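Local coordinates for glycosyl hydrolases family 31 family protein (Aspergillus niger, PDB 6DRU) that hydrolyses terminal alpha-xylosyl residues, releasing alpha-xylose from the non-reducing terminal glucose of xyloglucan oligosaccharides, as a glycoside hydrolase of family 31, at residues G293-D298 and K374-M379; N391-Q396 and V466-S471; D395-G400 and K437-A442; C480-S485 and W512-A517. All coordinates share one frame; numbering follows the deposited sequence.

Interaction 1 of 4, residues G293-D298 and K374-M379; sequences GDWALD and KFLWSM. With NAG (2-acetamido-2-deoxy-beta-D-glucopyranose), chain D.
W295 lies on an irregular loop that meets the side of helix 370-385, and its CA comes within 6.1 Å of the CA of M379. W295 itself has a positive phi (54°), and its CB points at the helix. The indole supplies nearly all of the loop's share of the contact. One face of it receives L376: the methyl CD1 sits 3.7 Å from the centroid of the five-membered ring, only 18° off the ring normal. This is a CH-pi contact. The L376 side chain starts with CG anti to the backbone N (chi1 162°), which carries CD1 to the ring although its CB does not point at the loop. On the opposite face, toward the rim, lies G293 O, which also accepts from N334. F375 comes in at the rim, in the plane of the indole, with its CE1 3.8 Å from CZ3 of W295. M379 packs by its first carbons, CB against CB of W295 at 3.9 Å, while its sulfur leads away. The polar edge of the indole looks elsewhere: NE1 is bonded to the backbone O of W325 on strand 319-328. D294 turns from the helix and bonds to H291, S332 and V333. The contact is therefore apolar packing. The polar atoms of W295 and D294 bond to other parts of the barrel domain, and what meets the helix is ring and hydrocarbon.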
# COMPACT_ATOMS: atom_id res chain seq x y z
N GLY A 293 1.85 20.56 27.09
CA GLY A 293 1.13 21.41 26.17
C GLY A 293 0.73 22.74 26.75
O GLY A 293 0.26 23.61 26.00
N ASP A 294 0.87 22.93 28.06
CA ASP A 294 0.57 24.22 28.67
C ASP A 294 1.57 25.28 28.23
O ASP A 294 1.20 26.45 28.04
CB ASP A 294 0.55 24.09 30.19
CG ASP A 294 -0.72 23.45 30.71
OD1 ASP A 294 -1.59 23.09 29.88
OD2 ASP A 294 -0.86 23.31 31.94
N TRP A 295 2.83 24.90 28.06
CA TRP A 295 3.89 25.80 27.61
C TRP A 295 3.96 27.04 28.50
O TRP A 295 3.86 28.18 28.06
CB TRP A 295 3.70 26.16 26.14
CG TRP A 295 3.88 24.97 25.26
CD1 TRP A 295 4.83 24.00 25.38
CD2 TRP A 295 3.07 24.59 24.14
NE1 TRP A 295 4.68 23.05 24.40
CE2 TRP A 295 3.60 23.39 23.63
CE3 TRP A 295 1.95 25.15 23.52
CZ2 TRP A 295 3.05 22.75 22.52
CZ3 TRP A 295 1.41 24.51 22.42
CH2 TRP A 295 1.96 23.32 21.94
N ALA A 296 4.14 26.77 29.80
CA ALA A 296 4.26 27.78 30.83
C ALA A 296 4.74 27.10 32.10
O ALA A 296 4.44 25.93 32.34
CB ALA A 296 2.92 28.49 31.09
N LEU A 297 5.49 27.84 32.91
CA LEU A 297 5.98 27.30 34.17
C LEU A 297 4.82 27.10 35.14
O LEU A 297 3.92 27.94 35.23
CB LEU A 297 7.03 28.22 34.77
CG LEU A 297 8.31 28.36 33.94
CD1 LEU A 297 9.19 29.48 34.47
CD2 LEU A 297 9.07 27.05 33.90
N ASP A 298 4.84 25.98 35.84
CA ASP A 298 3.81 25.69 36.84
C ASP A 298 3.84 26.76 37.92
O ASP A 298 4.85 26.91 38.62
CB ASP A 298 4.05 24.30 37.45
CG ASP A 298 2.95 23.88 38.42
OD1 ASP A 298 1.94 24.61 38.54
OD2 ASP A 298 3.10 22.82 39.05
N LYS A 374 2.61 29.69 15.12
CA LYS A 374 2.15 30.93 15.72
C LYS A 374 1.50 30.69 17.07
O LYS A 374 1.71 31.45 18.02
CB LYS A 374 1.15 31.63 14.80
CG LYS A 374 0.33 32.69 15.54
CD LYS A 374 -0.42 33.64 14.61
CE LYS A 374 -1.72 34.11 15.27
NZ LYS A 374 -1.56 34.33 16.73
N PHE A 375 0.71 29.61 17.18
CA PHE A 375 0.08 29.28 18.45
C PHE A 375 1.12 29.05 19.54
O PHE A 375 0.94 29.48 20.69
CB PHE A 375 -0.80 28.04 18.29
CG PHE A 375 -1.58 27.68 19.53
CD1 PHE A 375 -1.00 26.91 20.53
CD2 PHE A 375 -2.89 28.10 19.68
CE1 PHE A 375 -1.71 26.58 21.66
CE2 PHE A 375 -3.60 27.76 20.81
CZ PHE A 375 -3.02 27.00 21.80
N LEU A 376 2.23 28.39 19.20
CA LEU A 376 3.21 28.04 20.22
C LEU A 376 4.02 29.26 20.65
O LEU A 376 4.35 29.40 21.83
CB LEU A 376 4.13 26.93 19.70
CG LEU A 376 5.46 26.73 20.42
CD1 LEU A 376 5.23 26.17 21.81
CD2 LEU A 376 6.36 25.81 19.61
N TRP A 377 4.32 30.16 19.71
CA TRP A 377 5.03 31.38 20.10
C TRP A 377 4.16 32.29 20.94
O TRP A 377 4.66 32.97 21.84
CB TRP A 377 5.54 32.13 18.87
CG TRP A 377 6.33 33.33 19.26
CD1 TRP A 377 6.00 34.64 19.06
CD2 TRP A 377 7.59 33.34 19.96
NE1 TRP A 377 6.97 35.46 19.57
CE2 TRP A 377 7.96 34.69 20.13
CE3 TRP A 377 8.43 32.34 20.44
CZ2 TRP A 377 9.14 35.06 20.77
CZ3 TRP A 377 9.60 32.71 21.08
CH2 TRP A 377 9.95 34.06 21.23
N SER A 378 2.85 32.33 20.67
CA SER A 378 1.95 33.13 21.49
C SER A 378 1.98 32.66 22.94
O SER A 378 1.76 33.46 23.86
CB SER A 378 0.53 33.06 20.93
OG SER A 378 -0.06 31.81 21.21
N MET A 379 2.24 31.37 23.17
CA MET A 379 2.39 30.86 24.53
C MET A 379 3.75 31.22 25.11
O MET A 379 3.85 31.67 26.26
CB MET A 379 2.17 29.35 24.55
CG MET A 379 0.76 28.91 24.20
SD MET A 379 -0.47 29.49 25.38
CE MET A 379 -1.39 30.64 24.35
C1 NAG D . 5.23 17.05 39.81
C2 NAG D . 4.53 18.14 40.59
C3 NAG D . 5.47 18.89 41.45
C4 NAG D . 6.27 17.93 42.31
C5 NAG D . 6.98 16.96 41.39
C6 NAG D . 7.81 15.99 42.20
C7 NAG D . 2.50 18.99 39.46
C8 NAG D . 1.86 19.97 38.50
N2 NAG D . 3.90 19.05 39.69
O3 NAG D . 4.74 19.82 42.23
O4 NAG D . 7.21 18.63 43.09
O5 NAG D . 6.01 16.25 40.66
O6 NAG D . 7.71 14.70 41.63
O7 NAG D . 1.82 18.16 40.03

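Interaction 2 of 4, residues N391-Q396 and V466-S471; sequences NFWIDQ and VSLSRS. With XYS (alpha-D-xylopyranose), chain N; BGC (beta-D-glucopyranose), chain F.
F392 and S467, then W393 and L468, pair as parallel neighbours in the beta-barrel of the TIM-barrel domain, with nearly parallel strand axes 4.6 Å apart. Backbone bonds come first. L468 N donates to F392 O at 2.9 Å, in the carbonyl plane. The bonds from F392 N to V466 O and from I394 N to L468 O are weak. At the start of the pair a side chain takes over: OD1 of N391 accepts from V466 N at 2.9 Å, nearly straight at 168° and in the plane of the amide. ND2 of N391 bonds to M320 O, on strand 319-328.

Apolar contacts centre on W393. Its ring and L468 run side by side, and CD2 of L468 lies 3.5 Å from the centroid of the five-membered ring, a CH-pi contact. With CG anti to the backbone N (chi1 -174°), the indole reaches the sugar, and CZ2 lies 3.2 Å from O3 of the xylose.

Charged groups gather past the strand ends. D395, the active-site aspartate, and R470 form a long ion pair, OD2 to NH1 3.4 Å. Their planes are 86° apart and no N-H points at the oxygen, so only charge acts. NH2 of R470 has a second carboxylate partner outside the two segments. The guanidinium edge serves the ligand: NH1 of R470 donates to O2 of the xylose at 3.2 Å. Close by, D395 OD1 lies 3.0 Å from C1 of the xylose.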
# COMPACT_ATOMS: atom_id res chain seq x y z
N ASN A 391 15.39 33.00 26.07
CA ASN A 391 16.07 31.94 25.34
C ASN A 391 15.34 30.64 25.62
O ASN A 391 14.84 30.42 26.73
CB ASN A 391 17.54 31.85 25.76
CG ASN A 391 18.28 33.16 25.58
OD1 ASN A 391 18.79 33.46 24.50
ND2 ASN A 391 18.34 33.95 26.65
N PHE A 392 15.26 29.77 24.62
CA PHE A 392 14.37 28.62 24.69
C PHE A 392 15.10 27.33 24.36
O PHE A 392 15.92 27.27 23.44
CB PHE A 392 13.18 28.81 23.75
CG PHE A 392 12.28 29.94 24.16
CD1 PHE A 392 11.38 29.78 25.19
CD2 PHE A 392 12.37 31.18 23.54
CE1 PHE A 392 10.56 30.81 25.59
CE2 PHE A 392 11.55 32.22 23.93
CZ PHE A 392 10.64 32.04 24.96
N TRP A 393 14.78 26.29 25.13
CA TRP A 393 15.38 24.96 25.00
C TRP A 393 14.33 24.05 24.38
O TRP A 393 13.45 23.54 25.07
CB TRP A 393 15.85 24.46 26.36
CG TRP A 393 16.61 23.17 26.32
CD1 TRP A 393 17.00 22.48 25.22
CD2 TRP A 393 17.08 22.43 27.45
NE1 TRP A 393 17.68 21.35 25.58
CE2 TRP A 393 17.75 21.29 26.95
CE3 TRP A 393 17.01 22.61 28.84
CZ2 TRP A 393 18.33 20.34 27.78
CZ3 TRP A 393 17.59 21.66 29.66
CH2 TRP A 393 18.25 20.54 29.13
N ILE A 394 14.43 23.85 23.07
CA ILE A 394 13.44 23.05 22.33
C ILE A 394 13.96 21.62 22.27
O ILE A 394 14.65 21.21 21.34
CB ILE A 394 13.16 23.63 20.95
CG1 ILE A 394 14.43 24.23 20.34
CG2 ILE A 394 12.07 24.66 21.08
CD1 ILE A 394 14.25 24.76 18.94
N ASP A 395 13.60 20.85 23.29
CA ASP A 395 14.12 19.51 23.51
C ASP A 395 13.14 18.47 22.97
O ASP A 395 11.93 18.72 22.88
CB ASP A 395 14.37 19.30 25.00
CG ASP A 395 14.97 17.95 25.32
OD1 ASP A 395 14.55 17.34 26.32
OD2 ASP A 395 15.85 17.49 24.55
N GLN A 396 13.68 17.31 22.59
CA GLN A 396 12.87 16.13 22.27
C GLN A 396 11.94 16.37 21.09
O GLN A 396 10.80 15.89 21.06
CB GLN A 396 12.08 15.66 23.50
CG GLN A 396 12.94 14.99 24.53
CD GLN A 396 12.82 13.48 24.49
OE1 GLN A 396 11.72 12.94 24.50
NE2 GLN A 396 13.96 12.80 24.43
N VAL A 466 19.16 33.02 21.69
CA VAL A 466 19.44 31.74 21.05
C VAL A 466 18.41 30.71 21.49
O VAL A 466 17.64 30.92 22.42
CB VAL A 466 20.86 31.23 21.37
CG1 VAL A 466 21.90 32.28 21.05
CG2 VAL A 466 20.95 30.81 22.83
N SER A 467 18.41 29.59 20.78
CA SER A 467 17.62 28.42 21.15
C SER A 467 18.53 27.20 21.17
O SER A 467 19.53 27.14 20.45
CB SER A 467 16.46 28.18 20.17
OG SER A 467 16.92 27.70 18.92
N LEU A 468 18.19 26.25 22.03
CA LEU A 468 18.97 25.02 22.20
C LEU A 468 18.15 23.87 21.65
O LEU A 468 17.12 23.50 22.22
CB LEU A 468 19.34 24.81 23.67
CG LEU A 468 20.15 23.57 24.03
CD1 LEU A 468 21.48 23.54 23.29
CD2 LEU A 468 20.39 23.52 25.53
N SER A 469 18.60 23.30 20.53
CA SER A 469 17.89 22.23 19.84
C SER A 469 18.73 20.96 19.82
O SER A 469 19.96 21.01 19.82
CB SER A 469 17.54 22.65 18.41
OG SER A 469 17.13 21.54 17.63
N ARG A 470 18.04 19.82 19.81
CA ARG A 470 18.69 18.52 19.76
C ARG A 470 18.64 17.88 18.38
O ARG A 470 19.14 16.76 18.21
CB ARG A 470 18.04 17.57 20.78
CG ARG A 470 18.98 16.53 21.36
CD ARG A 470 18.26 15.66 22.38
NE ARG A 470 17.19 14.88 21.77
CZ ARG A 470 16.28 14.21 22.46
NH1 ARG A 470 16.31 14.22 23.78
NH2 ARG A 470 15.34 13.52 21.82
N SER A 471 18.05 18.56 17.40
CA SER A 471 17.92 18.00 16.06
C SER A 471 17.84 19.15 15.06
O SER A 471 17.79 20.32 15.43
CB SER A 471 16.70 17.09 15.96
OG SER A 471 16.71 16.34 14.75
C1 XYS N . 16.01 14.95 27.43
C2 XYS N . 17.15 15.90 27.14
C3 XYS N . 17.84 16.24 28.44
C4 XYS N . 16.82 16.75 29.44
C5 XYS N . 15.68 15.77 29.54
O1 XYS N . 16.50 13.79 28.04
O2 XYS N . 18.06 15.28 26.26
O3 XYS N . 18.82 17.23 28.22
O4 XYS N . 17.43 16.90 30.70
O5 XYS N . 15.08 15.59 28.28
C2 BGC F . 14.36 7.81 28.74
C3 BGC F . 14.07 8.43 27.42
C4 BGC F . 13.55 9.86 27.62
C5 BGC F . 14.48 10.64 28.50
C6 BGC F . 13.89 12.01 28.80
C1 BGC F . 15.33 8.71 29.47
O2 BGC F . 14.94 6.50 28.57
O3 BGC F . 13.12 7.67 26.77
O4 BGC F . 13.46 10.51 26.37
O5 BGC F . 14.68 9.96 29.73
O6 BGC F . 14.53 12.57 29.92

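Interaction 3 of 4, residues D395-G400 and K437-A442; sequences DQADGG and KLYPWA. With XYS (alpha-D-xylopyranose), chain N; BGC (beta-D-glucopyranose), chain F.
Y439 and P440, on helix 439-455, point their side chains at the backbone of A397, D398 and G399. The tyrosine has CG anti to the backbone N (chi1 -171°), and chi2 near -89° sets the ring plane about perpendicular to the plane of CA, CB and CG. This puts the CD1 side of the ring against the loop. The carbonyl O of A397 lies at the ring edge, in plane, 3.6 Å from CD1. CA of G399 is equally near CD1 but comes in obliquely. The methyl of A397 adds a looser contact, its CB 4.3 Å from CE1 of Y439. Further out, the phenol OH bonds to Y365 O, which fixes the far end of the ring.

The CB of P440 approaches A397 O to 3.3 Å, and its CD lies 3.6 Å from D398 O. The two loop carbonyls thus rest against carbon atoms of P440. G399 has a positive phi, a backbone shape that suits glycine, and its CA lies against the Y439 ring.

The CB of D398 points away from the helix. Its OD1 forms a salt bridge with NH2 of R470, so the carboxylate is tied to the far side of the loop from P440. The loop is one of those that follow the strands of a TIM barrel at their C-terminal ends, where the active site lies. It follows the strand that leads to D395, and here it packs on helix 439-455 next to the sugar site.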
# COMPACT_ATOMS: atom_id res chain seq x y z
N ASP A 395 13.60 20.85 23.29
CA ASP A 395 14.12 19.51 23.51
C ASP A 395 13.14 18.47 22.97
O ASP A 395 11.93 18.72 22.88
CB ASP A 395 14.37 19.30 25.00
CG ASP A 395 14.97 17.95 25.32
OD1 ASP A 395 14.55 17.34 26.32
OD2 ASP A 395 15.85 17.49 24.55
N GLN A 396 13.68 17.31 22.59
CA GLN A 396 12.87 16.13 22.27
C GLN A 396 11.94 16.37 21.09
O GLN A 396 10.80 15.89 21.06
CB GLN A 396 12.08 15.66 23.50
CG GLN A 396 12.94 14.99 24.53
CD GLN A 396 12.82 13.48 24.49
OE1 GLN A 396 11.72 12.94 24.50
NE2 GLN A 396 13.96 12.80 24.43
N ALA A 397 12.43 17.11 20.09
CA ALA A 397 11.65 17.43 18.90
C ALA A 397 12.24 16.77 17.65
O ALA A 397 12.34 17.38 16.59
CB ALA A 397 11.55 18.93 18.71
N ASP A 398 12.62 15.49 17.77
CA ASP A 398 13.21 14.79 16.64
C ASP A 398 12.19 14.54 15.53
O ASP A 398 12.55 14.53 14.35
CB ASP A 398 13.82 13.46 17.10
CG ASP A 398 15.00 13.66 18.04
OD1 ASP A 398 14.77 13.94 19.24
OD2 ASP A 398 16.16 13.53 17.58
N GLY A 399 10.93 14.36 15.89
CA GLY A 399 9.89 14.14 14.91
C GLY A 399 9.39 12.70 14.94
O GLY A 399 10.14 11.75 15.19
N GLY A 400 8.10 12.54 14.66
CA GLY A 400 7.47 11.23 14.69
C GLY A 400 7.10 10.81 16.10
O GLY A 400 6.06 11.21 16.63
N LYS A 437 11.70 14.64 7.85
CA LYS A 437 12.97 15.29 8.18
C LYS A 437 12.82 16.80 8.39
O LYS A 437 13.75 17.43 8.90
CB LYS A 437 14.00 15.02 7.09
CG LYS A 437 14.13 13.56 6.71
CD LYS A 437 14.66 12.73 7.87
CE LYS A 437 16.17 12.83 7.98
NZ LYS A 437 16.61 13.07 9.38
N LEU A 438 11.68 17.37 8.01
CA LEU A 438 11.43 18.80 8.18
C LEU A 438 11.05 19.17 9.61
O LEU A 438 11.24 20.33 10.00
CB LEU A 438 10.33 19.25 7.21
CG LEU A 438 9.66 20.62 7.38
CD1 LEU A 438 10.64 21.75 7.13
CD2 LEU A 438 8.45 20.74 6.47
N TYR A 439 10.55 18.21 10.39
CA TYR A 439 9.94 18.55 11.68
C TYR A 439 10.87 19.32 12.62
O TYR A 439 10.48 20.40 13.08
CB TYR A 439 9.40 17.28 12.35
CG TYR A 439 8.57 17.56 13.58
CD1 TYR A 439 9.15 17.66 14.84
CD2 TYR A 439 7.20 17.75 13.48
CE1 TYR A 439 8.39 17.92 15.96
CE2 TYR A 439 6.43 18.01 14.59
CZ TYR A 439 7.03 18.10 15.83
OH TYR A 439 6.26 18.36 16.94
N PRO A 440 12.08 18.84 12.94
CA PRO A 440 12.94 19.64 13.84
C PRO A 440 13.42 20.93 13.20
O PRO A 440 13.62 21.92 13.91
CB PRO A 440 14.10 18.69 14.14
CG PRO A 440 14.19 17.82 12.95
CD PRO A 440 12.77 17.61 12.50
N TRP A 441 13.61 20.94 11.88
CA TRP A 441 13.98 22.17 11.19
C TRP A 441 12.89 23.22 11.32
O TRP A 441 13.18 24.40 11.58
CB TRP A 441 14.27 21.85 9.72
CG TRP A 441 14.91 22.95 8.93
CD1 TRP A 441 16.24 23.10 8.66
CD2 TRP A 441 14.24 24.04 8.28
NE1 TRP A 441 16.44 24.21 7.89
CE2 TRP A 441 15.23 24.81 7.64
CE3 TRP A 441 12.91 24.44 8.17
CZ2 TRP A 441 14.93 25.96 6.91
CZ3 TRP A 441 12.61 25.58 7.45
CH2 TRP A 441 13.62 26.32 6.83
N ALA A 442 11.63 22.82 11.15
CA ALA A 442 10.52 23.75 11.31
C ALA A 442 10.29 24.11 12.77
O ALA A 442 9.71 25.17 13.04
CB ALA A 442 9.24 23.15 10.71
C1 XYS N . 16.01 14.95 27.43
C2 XYS N . 17.15 15.90 27.14
C3 XYS N . 17.84 16.24 28.44
C4 XYS N . 16.82 16.75 29.44
C5 XYS N . 15.68 15.77 29.54
O1 XYS N . 16.50 13.79 28.04
O2 XYS N . 18.06 15.28 26.26
O3 XYS N . 18.82 17.23 28.22
O4 XYS N . 17.43 16.90 30.70
O5 XYS N . 15.08 15.59 28.28
C2 BGC F . 14.36 7.81 28.74
C3 BGC F . 14.07 8.43 27.42
C4 BGC F . 13.55 9.86 27.62
C5 BGC F . 14.48 10.64 28.50
C6 BGC F . 13.89 12.01 28.80
C1 BGC F . 15.33 8.71 29.47
O2 BGC F . 14.94 6.50 28.57
O3 BGC F . 13.12 7.67 26.77
O4 BGC F . 13.46 10.51 26.37
O5 BGC F . 14.68 9.96 29.73
O6 BGC F . 14.53 12.57 29.92

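Interaction 4 of 4, residues C480-S485 and W512-A517; sequences CSMIWS and WWTVDA
I483 uses both its backbone N-H and its C=O to pair with the strand of W513 and T514. Its N donates to W512 O at 2.8 Å, almost straight at 165°. Its O accepts from T514 N at 3.0 Å, close to the C=O axis of I483. The next bond, S485 N to T514 O, is weak. W512 O and T514 O are also approached by CA-H groups, those of M482 and W484.

Side-chain polar atoms find partners mostly outside the pair. T514 OG1 bonds to F553 O, and S481 OG to Q444 and to S467. Water joins the two segments twice. One water takes the N-H of W484 NE1 at 3.1 Å and donates to D516 OD1 at 2.8 Å. A second accepts from D516 N and donates to S485 OG, which also bonds to Q498. The other oxygen of D516, OD2, pairs with R555 and sits 3.3 Å from CD1 of W484, with ring and carboxylate planes only 16° apart. R555 also makes a cation-pi contact with W484, so the indole and the aspartate share this arginine.

Packing completes the contact. CB of W512 meets CB of M482 at 3.8 Å. M482 N lies at the edge of the W512 ring, and S481 O and C480 CA come in obliquely. C480 is held in a disulfide with C463.

Strand 481-484, helix 492-508 and strand 513-514 form a beta-alpha-beta unit of the TIM barrel, whose first strand carries W484 into the xylose pocket.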
# COMPACT_ATOMS: atom_id res chain seq x y z
N CYS A 480 19.23 31.25 14.81
CA CYS A 480 19.84 31.53 16.10
C CYS A 480 19.68 30.31 17.00
O CYS A 480 19.00 30.38 18.03
CB CYS A 480 19.21 32.76 16.76
SG CYS A 480 19.31 34.31 15.82
N SER A 481 20.30 29.20 16.62
CA SER A 481 20.03 27.92 17.27
C SER A 481 21.31 27.10 17.31
O SER A 481 22.04 27.03 16.31
CB SER A 481 18.93 27.15 16.54
OG SER A 481 18.61 25.95 17.21
N MET A 482 21.58 26.47 18.45
CA MET A 482 22.74 25.62 18.64
C MET A 482 22.30 24.18 18.86
O MET A 482 21.29 23.92 19.51
CB MET A 482 23.60 26.10 19.81
CG MET A 482 22.90 26.05 21.16
SD MET A 482 23.95 26.61 22.52
CE MET A 482 23.68 28.38 22.44
N ILE A 483 23.07 23.25 18.30
CA ILE A 483 22.77 21.82 18.40
C ILE A 483 23.65 21.22 19.48
O ILE A 483 24.83 21.59 19.61
CB ILE A 483 23.01 21.12 17.04
CG1 ILE A 483 22.21 21.80 15.93
CG2 ILE A 483 22.65 19.65 17.12
CD1 ILE A 483 20.72 21.69 16.10
N TRP A 484 23.10 20.29 20.26
CA TRP A 484 23.89 19.56 21.24
C TRP A 484 23.67 18.07 21.03
O TRP A 484 22.63 17.64 20.51
CB TRP A 484 23.56 19.99 22.68
CG TRP A 484 22.59 19.14 23.44
CD1 TRP A 484 22.89 18.13 24.30
CD2 TRP A 484 21.16 19.27 23.46
NE1 TRP A 484 21.75 17.59 24.84
CE2 TRP A 484 20.67 18.28 24.33
CE3 TRP A 484 20.25 20.11 22.81
CZ2 TRP A 484 19.31 18.10 24.58
CZ3 TRP A 484 18.90 19.93 23.06
CH2 TRP A 484 18.44 18.94 23.93
N SER A 485 24.66 17.28 21.44
CA SER A 485 24.77 15.88 21.03
C SER A 485 23.76 14.96 21.71
O SER A 485 23.81 13.75 21.46
CB SER A 485 26.19 15.38 21.30
OG SER A 485 26.52 15.50 22.67
N TRP A 512 27.35 25.92 15.33
CA TRP A 512 26.89 26.09 16.71
C TRP A 512 26.59 24.71 17.29
O TRP A 512 25.45 24.24 17.31
CB TRP A 512 25.67 27.00 16.76
CG TRP A 512 25.87 28.38 16.20
CD1 TRP A 512 26.83 28.79 15.32
CD2 TRP A 512 25.09 29.55 16.50
NE1 TRP A 512 26.69 30.13 15.04
CE2 TRP A 512 25.64 30.62 15.76
CE3 TRP A 512 23.99 29.79 17.33
CZ2 TRP A 512 25.11 31.91 15.82
CZ3 TRP A 512 23.47 31.08 17.38
CH2 TRP A 512 24.03 32.12 16.63
N TRP A 513 27.64 24.05 17.77
CA TRP A 513 27.56 22.69 18.29
C TRP A 513 28.19 22.63 19.67
O TRP A 513 29.14 23.37 19.97
CB TRP A 513 28.25 21.70 17.35
CG TRP A 513 28.16 20.28 17.79
CD1 TRP A 513 27.16 19.39 17.52
CD2 TRP A 513 29.12 19.57 18.58
NE1 TRP A 513 27.44 18.17 18.09
CE2 TRP A 513 28.64 18.26 18.75
CE3 TRP A 513 30.35 19.92 19.16
CZ2 TRP A 513 29.34 17.30 19.48
CZ3 TRP A 513 31.04 18.97 19.88
CH2 TRP A 513 30.53 17.67 20.03
N THR A 514 27.66 21.75 20.52
CA THR A 514 28.13 21.63 21.90
C THR A 514 27.71 20.28 22.45
O THR A 514 27.08 19.47 21.76
CB THR A 514 27.59 22.79 22.74
OG1 THR A 514 27.77 22.50 24.14
CG2 THR A 514 26.12 23.05 22.44
N VAL A 515 28.06 20.02 23.71
CA VAL A 515 27.78 18.77 24.39
C VAL A 515 27.28 19.07 25.80
O VAL A 515 27.20 20.22 26.22
CB VAL A 515 29.02 17.85 24.47
CG1 VAL A 515 29.33 17.23 23.14
CG2 VAL A 515 30.22 18.62 25.01
N ASP A 516 26.95 18.00 26.53
CA ASP A 516 26.70 18.07 27.96
C ASP A 516 28.00 17.77 28.69
O ASP A 516 28.51 16.64 28.62
CB ASP A 516 25.60 17.09 28.37
CG ASP A 516 24.23 17.53 27.93
OD1 ASP A 516 23.26 16.77 28.17
OD2 ASP A 516 24.12 18.60 27.29
N ALA A 517 28.55 18.77 29.38
CA ALA A 517 29.80 18.58 30.11
C ALA A 517 29.63 17.53 31.20
O ALA A 517 28.88 17.73 32.16
CB ALA A 517 30.27 19.91 30.71
O HOH W 1 20.92 15.67 27.07
O HOH W 2 26.01 15.93 25.25

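All four contacts lie within the TIM-barrel domain. Interactions 2 and 4 belong to one sheet: strands 391-394, 467-469, 481-484 and 513-514 are successive neighbours, and the two centres are about 9 Å apart. Interaction 3 shares D395 and Q396 with interaction 2, with about 11 Å between centres, and joins it through the R470-D398 salt bridge. Helix 439-455 precedes strand 467-469. Interaction 1 comes first along the chain and lies further out, its centre about 15 Å from that of interaction 2. There W377 of helix 370-385 packs on F392 of the following strand. Interactions 2, 3 and 4 meet around D395, where barrel strands and loops build the xylose site.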